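Local atomic coordinates of 4-hydroxythreonine-4-phosphate dehydrogenase (Legionella pneumophila subsp. pneumophila, PDB entry 6XMY), a protein that probably catalyses the NAD(P)-dependent oxidation of 4-(phosphooxy)-L-threonine, a late step in the biosynthesis of pyridoxine 5'-phosphate. Residues 10-15 with 34-39; 57-62 with 73-78. All blocks are in the same frame, centred on the assembly; numbering follows the deposited sequence.

Overall arrangement
Both contacts pair parallel strands in one sheet, and their centres lie about 11 Å apart. Contact 1 (10-15 with 34-39) is the inner, buried one. Contact 2 (57-62 with 73-78) lies at the surface and includes strand 58-61, an outermost strand within this chain. Strands 37-41 and 74-79 are neighbours and join the two contacts through Ile39. Probable backbone hydrogen bonds run from Ile39 N to Thr76 O (2.9 Å) and from Trp78 N to Ile39 O (2.8 Å). Contact 1 is nearer the cofactor: the side chain of Ile14 is about 11 Å from the bound NAD. Contact 2 is remote from the annotated sites.

Contact 1 of 2, residues 10-15 with 34-39; sequences NPLLIS and DLPVVI
Leu12, Leu13 and Ile14 pair in parallel with Val37, Val38 and Ile39, and the axes of the two short strands come within 4.7 Å at an angle of 32°. Three backbone hydrogen bonds hold the register: Leu12 N to Pro36 O, Val38 N to Leu12 O and Ile14 N to Val38 O, each 2.8 Å. An inverse gamma turn at Pro36, closed by a weak bond from Val37 N to Leu35 O, leads into strand 37-41. On the face of Leu12, Ile14, Val37 and Ile39, Ile14 does most of the touching. Its CG1 lies 3.8 Å from Val37 CB and 3.7 Å from Ile39 CD1. Both isoleucines turn CG1 beside the backbone N (chi1 -41° and -49°), which lays Ile39 CD1 against Ile14 CB and CG1, the chains crossing at a slant. Leu12 CD1 packs more loosely beside Pro36 CG and Val37 CG1. On the face of Leu13 and Val38, Val38 CG2 meets Pro11 CB at 3.8 Å, with the two side chains alongside each other. Val38 CG1 meets Leu13 CD1 at 4.0 Å. The two strands belong to a beta-alpha-beta unit with helix 23-29 between them. Helix 314-328 covers the Leu12 and Val37 face through Val320, while Leu109 of helix 96-111 touches Leu13. Strand 12-15 also bonds through its backbone to strand 117-120, at Leu13 and Ser15.

Contact 2 of 2, residues 57-62 with 73-78; sequences IKFLEY and GYLTVW
Leu60 O has two partners: it accepts a hydrogen bond from Val77 N at 2.8 Å and a weaker CA-H...O contact from Thr76 CA at 3.2 Å. Leu75 N and Tyr74 CA hold Lys58 O likewise. Tyr62 N reaches Val77 O at 2.8 Å, but from above the carbonyl plane. Strands 58-61 and 74-79 are a parallel pair at the sheet edge within this chain, linked by a helix-free loop; strand 74-79 adjoins strand 37-41. Gly73 enters the second strand with a positive phi, which suits glycine. On one face Phe59 CE1 touches Leu75 CD2 at 4.0 Å, and Val77 CG2 sits at the edge of the Phe59 ring. Leu28 of helix 23-29 touches Phe59 and Leu75, and helix 43-52 packs on Phe59 and Val77. On the more exposed face Tyr74 CD2 meets Lys58 CB at 3.7 Å and Leu60 CD1 at 3.9 Å. At the far end Tyr62 and Trp78 both hold CG opposite the backbone N (chi1 174° and -178°), setting the rings against each other. They are close to parallel (22°) but so far offset that they hardly overlap, with 5.6 Å between the centroids of the Tyr62 ring and the Trp78 six-membered ring. Thr76 CG2 lies at the Tyr62 ring edge.

Contact 1 of 2, residues 10-15 with 34-39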
ATOM      1  N   ASN A  10      -7.062 -19.930  -0.773  1.00 24.73           N
ATOM      2  CA  ASN A  10      -6.653 -19.635   0.596  1.00 23.57           C
ATOM      3  C   ASN A  10      -7.014 -18.188   0.916  1.00 18.45           C
ATOM      4  O   ASN A  10      -6.871 -17.309   0.057  1.00 17.45           O
ATOM      5  CB  ASN A  10      -5.146 -19.830   0.782  1.00 27.76           C
ATOM      6  CG  ASN A  10      -4.781 -21.244   1.200  1.00 31.84           C
ATOM      7  OD1 ASN A  10      -3.977 -21.455   2.110  1.00 33.99           O
ATOM      8  ND2 ASN A  10      -5.384 -22.215   0.545  1.00 33.08           N
ATOM      9  N   PRO A  11      -7.485 -17.901   2.127  1.00 16.24           N
ATOM     10  CA  PRO A  11      -8.040 -16.571   2.399  1.00 15.34           C
ATOM     11  C   PRO A  11      -6.991 -15.476   2.332  1.00 12.01           C
ATOM     12  O   PRO A  11      -5.783 -15.706   2.418  1.00 12.58           O
ATOM     13  CB  PRO A  11      -8.604 -16.690   3.822  1.00 16.80           C
ATOM     14  CG  PRO A  11      -8.740 -18.162   4.070  1.00 17.41           C
ATOM     15  CD  PRO A  11      -7.628 -18.806   3.278  1.00 16.92           C
ATOM     16  N   LEU A  12      -7.496 -14.257   2.177  1.00 10.99           N
ATOM     17  CA  LEU A  12      -6.683 -13.055   2.267  1.00 10.76           C
ATOM     18  C   LEU A  12      -6.556 -12.674   3.735  1.00 10.93           C
ATOM     19  O   LEU A  12      -7.530 -12.732   4.491  1.00 13.65           O
ATOM     20  CB  LEU A  12      -7.380 -11.915   1.520  1.00 12.83           C
ATOM     21  CG  LEU A  12      -7.822 -12.242   0.086  1.00 16.02           C
ATOM     22  CD1 LEU A  12      -8.821 -11.209  -0.450  1.00 19.83           C
ATOM     23  CD2 LEU A  12      -6.616 -12.324  -0.816  1.00 16.99           C
ATOM     24  N   LEU A  13      -5.350 -12.293   4.146  1.00  9.06           N
ATOM     25  CA  LEU A  13      -5.103 -11.903   5.531  1.00  9.13           C
ATOM     26  C   LEU A  13      -5.077 -10.384   5.623  1.00  8.70           C
ATOM     27  O   LEU A  13      -4.352  -9.732   4.867  1.00  9.42           O
ATOM     28  CB  LEU A  13      -3.767 -12.482   5.997  1.00 11.10           C
ATOM     29  CG  LEU A  13      -3.454 -12.452   7.487  1.00 11.71           C
ATOM     30  CD1 LEU A  13      -4.509 -13.229   8.269  1.00 10.80           C
ATOM     31  CD2 LEU A  13      -2.053 -13.024   7.725  1.00 12.80           C
ATOM     32  N   ILE A  14      -5.871  -9.820   6.534  1.00  9.03           N
ATOM     33  CA  ILE A  14      -6.002  -8.369   6.664  1.00  9.55           C
ATOM     34  C   ILE A  14      -5.386  -7.952   7.988  1.00  8.49           C
ATOM     35  O   ILE A  14      -5.885  -8.337   9.052  1.00 10.36           O
ATOM     36  CB  ILE A  14      -7.470  -7.913   6.609  1.00  9.07           C
ATOM     37  CG1 ILE A  14      -8.267  -8.682   5.553  1.00 12.65           C
ATOM     38  CG2 ILE A  14      -7.559  -6.381   6.416  1.00 11.79           C
ATOM     39  CD1 ILE A  14      -7.765  -8.554   4.151  1.00 12.95           C
ATOM     40  N   SER A  15      -4.309  -7.170   7.941  1.00  7.91           N
ATOM     41  CA  SER A  15      -3.827  -6.540   9.167  1.00  8.88           C
ATOM     42  C   SER A  15      -4.743  -5.384   9.536  1.00  9.02           C
ATOM     43  O   SER A  15      -4.909  -4.444   8.753  1.00 10.63           O
ATOM     44  CB  SER A  15      -2.405  -6.023   9.003  1.00 12.29           C
ATOM     45  OG  SER A  15      -2.133  -5.095  10.038  1.00 11.48           O
ATOM     46  N   ASP A  34     -18.846 -11.036   1.008  1.00 16.37           N
ATOM     47  CA  ASP A  34     -18.400 -12.415   0.852  1.00 18.25           C
ATOM     48  C   ASP A  34     -16.944 -12.483   0.409  1.00 17.45           C
ATOM     49  O   ASP A  34     -16.523 -13.475  -0.195  1.00 17.93           O
ATOM     50  CB  ASP A  34     -19.321 -13.195  -0.091  1.00 21.45           C
ATOM     51  CG  ASP A  34     -19.271 -12.680  -1.509  1.00 30.59           C
ATOM     52  OD1 ASP A  34     -19.748 -13.395  -2.420  1.00 36.16           O
ATOM     53  OD2 ASP A  34     -18.736 -11.574  -1.720  1.00 31.83           O
ATOM     54  N   LEU A  35     -16.172 -11.442   0.687  1.00 14.61           N
ATOM     55  CA  LEU A  35     -14.762 -11.447   0.343  1.00 13.44           C
ATOM     56  C   LEU A  35     -14.029 -12.379   1.301  1.00 13.87           C
ATOM     57  O   LEU A  35     -14.287 -12.349   2.510  1.00 16.45           O
ATOM     58  CB  LEU A  35     -14.193 -10.030   0.420  1.00 14.25           C
ATOM     59  CG  LEU A  35     -14.729  -9.052  -0.633  1.00 16.04           C
ATOM     60  CD1 LEU A  35     -14.427  -7.614  -0.243  1.00 17.01           C
ATOM     61  CD2 LEU A  35     -14.153  -9.353  -2.005  1.00 18.47           C
ATOM     62  N   PRO A  36     -13.149 -13.225   0.813  1.00 14.17           N
ATOM     63  CA  PRO A  36     -12.594 -14.292   1.668  1.00 13.38           C
ATOM     64  C   PRO A  36     -11.435 -13.780   2.511  1.00 12.21           C
ATOM     65  O   PRO A  36     -10.253 -13.899   2.173  1.00 15.44           O
ATOM     66  CB  PRO A  36     -12.129 -15.324   0.643  1.00 17.03           C
ATOM     67  CG  PRO A  36     -11.750 -14.498  -0.546  1.00 16.08           C
ATOM     68  CD  PRO A  36     -12.734 -13.369  -0.594  1.00 15.97           C
ATOM     69  N   VAL A  37     -11.784 -13.178   3.646  1.00 10.65           N
ATOM     70  CA  VAL A  37     -10.817 -12.462   4.463  1.00 10.62           C
ATOM     71  C   VAL A  37     -10.742 -13.064   5.855  1.00  9.20           C
ATOM     72  O   VAL A  37     -11.717 -13.612   6.383  1.00 11.05           O
ATOM     73  CB  VAL A  37     -11.135 -10.953   4.538  1.00 10.65           C
ATOM     74  CG1 VAL A  37     -11.121 -10.343   3.145  1.00 11.58           C
ATOM     75  CG2 VAL A  37     -12.478 -10.717   5.237  1.00 12.48           C
ATOM     76  N   VAL A  38      -9.555 -12.954   6.446  1.00  8.79           N
ATOM     77  CA  VAL A  38      -9.308 -13.283   7.844  1.00  8.95           C
ATOM     78  C   VAL A  38      -8.598 -12.081   8.447  1.00  9.21           C
ATOM     79  O   VAL A  38      -7.619 -11.594   7.874  1.00  9.76           O
ATOM     80  CB  VAL A  38      -8.436 -14.547   7.970  1.00 10.16           C
ATOM     81  CG1 VAL A  38      -7.993 -14.757   9.425  1.00 12.14           C
ATOM     82  CG2 VAL A  38      -9.206 -15.779   7.449  1.00 11.98           C
ATOM     83  N   ILE A  39      -9.104 -11.585   9.577  1.00  9.90           N
ATOM     84  CA  ILE A  39      -8.612 -10.346  10.176  1.00  8.69           C
ATOM     85  C   ILE A  39      -7.579 -10.668  11.240  1.00  7.85           C
ATOM     86  O   ILE A  39      -7.870 -11.413  12.181  1.00 10.56           O
ATOM     87  CB  ILE A  39      -9.758  -9.536  10.806  1.00  8.75           C
ATOM     88  CG1 ILE A  39     -10.941  -9.395   9.838  1.00 10.67           C
ATOM     89  CG2 ILE A  39      -9.244  -8.194  11.304  1.00 10.93           C
ATOM     90  CD1 ILE A  39     -10.576  -8.817   8.481  1.00 10.61           C
TER

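Contact 2 of 2, residues 57-62 with 73-78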
ATOM      1  N   ILE A  57     -22.365  -8.330  14.341  1.00 14.67           N
ATOM      2  CA  ILE A  57     -21.437  -9.207  13.635  1.00 14.97           C
ATOM      3  C   ILE A  57     -21.226 -10.452  14.474  1.00 14.97           C
ATOM      4  O   ILE A  57     -21.099 -10.370  15.701  1.00 18.35           O
ATOM      5  CB  ILE A  57     -20.085  -8.502  13.397  1.00 13.29           C
ATOM      6  CG1 ILE A  57     -20.270  -7.292  12.483  1.00 14.76           C
ATOM      7  CG2 ILE A  57     -19.060  -9.460  12.804  1.00 13.84           C
ATOM      8  CD1 ILE A  57     -19.065  -6.391  12.414  1.00 16.95           C
ATOM      9  N   LYS A  58     -21.175 -11.606  13.814  1.00 14.04           N
ATOM     10  CA  LYS A  58     -20.817 -12.851  14.478  1.00 14.75           C
ATOM     11  C   LYS A  58     -19.356 -13.157  14.177  1.00 14.60           C
ATOM     12  O   LYS A  58     -18.962 -13.269  13.011  1.00 16.34           O
ATOM     13  CB  LYS A  58     -21.726 -13.990  14.028  1.00 15.64           C
ATOM     14  CG  LYS A  58     -23.165 -13.815  14.512  1.00 16.90           C
ATOM     15  CD  LYS A  58     -24.089 -14.832  13.889  1.00 18.83           C
ATOM     16  CE  LYS A  58     -25.542 -14.521  14.195  1.00 20.98           C
ATOM     17  NZ  LYS A  58     -25.792 -14.430  15.656  1.00 22.48           N
ATOM     18  N   PHE A  59     -18.556 -13.286  15.220  1.00 13.60           N
ATOM     19  CA  PHE A  59     -17.124 -13.479  15.072  1.00 12.76           C
ATOM     20  C   PHE A  59     -16.769 -14.951  15.198  1.00 13.37           C
ATOM     21  O   PHE A  59     -17.253 -15.650  16.097  1.00 17.44           O
ATOM     22  CB  PHE A  59     -16.372 -12.686  16.140  1.00 13.19           C
ATOM     23  CG  PHE A  59     -16.526 -11.197  16.001  1.00 14.38           C
ATOM     24  CD1 PHE A  59     -15.662 -10.472  15.194  1.00 13.89           C
ATOM     25  CD2 PHE A  59     -17.548 -10.528  16.660  1.00 15.34           C
ATOM     26  CE1 PHE A  59     -15.811  -9.101  15.057  1.00 15.15           C
ATOM     27  CE2 PHE A  59     -17.692  -9.156  16.532  1.00 14.31           C
ATOM     28  CZ  PHE A  59     -16.823  -8.445  15.730  1.00 14.91           C
ATOM     29  N   LEU A  60     -15.908 -15.414  14.298  1.00 11.36           N
ATOM     30  CA  LEU A  60     -15.366 -16.761  14.358  1.00 11.64           C
ATOM     31  C   LEU A  60     -13.860 -16.665  14.525  1.00 10.62           C
ATOM     32  O   LEU A  60     -13.214 -15.816  13.909  1.00 12.26           O
ATOM     33  CB  LEU A  60     -15.666 -17.520  13.059  1.00 13.24           C
ATOM     34  CG  LEU A  60     -17.138 -17.763  12.723  1.00 15.03           C
ATOM     35  CD1 LEU A  60     -17.287 -18.244  11.291  1.00 14.94           C
ATOM     36  CD2 LEU A  60     -17.740 -18.767  13.687  1.00 16.61           C
ATOM     37  N   GLU A  61     -13.288 -17.532  15.348  1.00 11.78           N
ATOM     38  CA  GLU A  61     -11.841 -17.622  15.407  1.00 10.78           C
ATOM     39  C   GLU A  61     -11.328 -18.488  14.263  1.00 11.08           C
ATOM     40  O   GLU A  61     -11.881 -19.553  13.967  1.00 12.64           O
ATOM     41  CB  GLU A  61     -11.388 -18.170  16.758  1.00 14.15           C
ATOM     42  CG  GLU A  61     -11.705 -17.200  17.895  1.00 17.74           C
ATOM     43  CD  GLU A  61     -11.070 -17.602  19.206  1.00 24.38           C
ATOM     44  OE1 GLU A  61     -10.211 -18.508  19.205  1.00 27.09           O
ATOM     45  OE2 GLU A  61     -11.433 -17.008  20.240  1.00 28.31           O
ATOM     46  N   TYR A  62     -10.267 -18.015  13.619  1.00 11.21           N
ATOM     47  CA  TYR A  62      -9.715 -18.698  12.460  1.00 11.17           C
ATOM     48  C   TYR A  62      -9.295 -20.122  12.796  1.00 11.81           C
ATOM     49  O   TYR A  62      -8.696 -20.382  13.843  1.00 14.17           O
ATOM     50  CB  TYR A  62      -8.493 -17.945  11.929  1.00 10.46           C
ATOM     51  CG  TYR A  62      -7.823 -18.709  10.816  1.00 13.24           C
ATOM     52  CD1 TYR A  62      -8.382 -18.746   9.545  1.00 13.19           C
ATOM     53  CD2 TYR A  62      -6.661 -19.439  11.044  1.00 15.25           C
ATOM     54  CE1 TYR A  62      -7.788 -19.475   8.521  1.00 13.86           C
ATOM     55  CE2 TYR A  62      -6.071 -20.170  10.032  1.00 16.09           C
ATOM     56  CZ  TYR A  62      -6.632 -20.178   8.774  1.00 17.57           C
ATOM     57  OH  TYR A  62      -6.039 -20.911   7.770  1.00 22.59           O
ATOM     58  N   GLY A  73     -22.223 -11.445   7.288  1.00 15.38           N
ATOM     59  CA  GLY A  73     -22.604 -11.389   8.683  1.00 16.71           C
ATOM     60  C   GLY A  73     -21.624 -12.034   9.636  1.00 15.87           C
ATOM     61  O   GLY A  73     -21.779 -11.889  10.860  1.00 18.00           O
ATOM     62  N   TYR A  74     -20.620 -12.736   9.121  1.00 14.95           N
ATOM     63  CA  TYR A  74     -19.574 -13.330   9.932  1.00 15.16           C
ATOM     64  C   TYR A  74     -18.251 -12.647   9.636  1.00 14.88           C
ATOM     65  O   TYR A  74     -18.031 -12.112   8.542  1.00 16.84           O
ATOM     66  CB  TYR A  74     -19.448 -14.831   9.656  1.00 15.55           C
ATOM     67  CG  TYR A  74     -20.664 -15.595  10.110  1.00 14.89           C
ATOM     68  CD1 TYR A  74     -21.808 -15.652   9.320  1.00 16.20           C
ATOM     69  CD2 TYR A  74     -20.679 -16.243  11.339  1.00 15.12           C
ATOM     70  CE1 TYR A  74     -22.925 -16.346   9.736  1.00 14.48           C
ATOM     71  CE2 TYR A  74     -21.796 -16.934  11.760  1.00 15.12           C
ATOM     72  CZ  TYR A  74     -22.906 -16.983  10.959  1.00 16.57           C
ATOM     73  OH  TYR A  74     -24.009 -17.676  11.385  1.00 18.52           O
ATOM     74  N   LEU A  75     -17.381 -12.635  10.633  1.00 12.13           N
ATOM     75  CA  LEU A  75     -16.029 -12.145  10.442  1.00 11.49           C
ATOM     76  C   LEU A  75     -15.094 -13.109  11.149  1.00  8.99           C
ATOM     77  O   LEU A  75     -15.269 -13.389  12.341  1.00 11.35           O
ATOM     78  CB  LEU A  75     -15.876 -10.734  11.009  1.00 11.62           C
ATOM     79  CG  LEU A  75     -14.623 -10.012  10.516  1.00 12.65           C
ATOM     80  CD1 LEU A  75     -14.643  -9.805   9.009  1.00 13.13           C
ATOM     81  CD2 LEU A  75     -14.551  -8.688  11.237  1.00 14.05           C
ATOM     82  N   THR A  76     -14.120 -13.624  10.410  1.00 10.05           N
ATOM     83  CA  THR A  76     -13.154 -14.567  10.950  1.00 10.37           C
ATOM     84  C   THR A  76     -11.894 -13.817  11.352  1.00  9.34           C
ATOM     85  O   THR A  76     -11.382 -12.996  10.579  1.00  9.80           O
ATOM     86  CB  THR A  76     -12.848 -15.654   9.921  1.00 10.35           C
ATOM     87  OG1 THR A  76     -14.039 -16.422   9.690  1.00 12.91           O
ATOM     88  CG2 THR A  76     -11.733 -16.583  10.421  1.00 10.95           C
ATOM     89  N   VAL A  77     -11.415 -14.087  12.566  1.00  8.76           N
ATOM     90  CA  VAL A  77     -10.324 -13.346  13.179  1.00  9.60           C
ATOM     91  C   VAL A  77      -9.233 -14.315  13.597  1.00  8.10           C
ATOM     92  O   VAL A  77      -9.521 -15.372  14.175  1.00 10.75           O
ATOM     93  CB  VAL A  77     -10.831 -12.552  14.408  1.00 10.13           C
ATOM     94  CG1 VAL A  77      -9.690 -11.774  15.072  1.00  9.83           C
ATOM     95  CG2 VAL A  77     -12.000 -11.634  14.030  1.00 11.95           C
ATOM     96  N   TRP A  78      -7.974 -13.941  13.320  1.00  9.00           N
ATOM     97  CA  TRP A  78      -6.782 -14.541  13.908  1.00  9.62           C
ATOM     98  C   TRP A  78      -6.408 -13.654  15.091  1.00  9.81           C
ATOM     99  O   TRP A  78      -5.818 -12.586  14.900  1.00  9.34           O
ATOM    100  CB  TRP A  78      -5.636 -14.592  12.888  1.00 10.35           C
ATOM    101  CG  TRP A  78      -4.377 -15.253  13.411  1.00  9.42           C
ATOM    102  CD1 TRP A  78      -3.640 -14.876  14.499  1.00 10.24           C
ATOM    103  CD2 TRP A  78      -3.712 -16.406  12.868  1.00 10.34           C
ATOM    104  NE1 TRP A  78      -2.570 -15.716  14.672  1.00 10.09           N
ATOM    105  CE2 TRP A  78      -2.592 -16.668  13.689  1.00 10.75           C
ATOM    106  CE3 TRP A  78      -3.957 -17.248  11.773  1.00 10.77           C
ATOM    107  CZ2 TRP A  78      -1.715 -17.731  13.447  1.00 10.97           C
ATOM    108  CZ3 TRP A  78      -3.082 -18.315  11.531  1.00 10.96           C
ATOM    109  CH2 TRP A  78      -1.972 -18.539  12.365  1.00 11.07           C
TER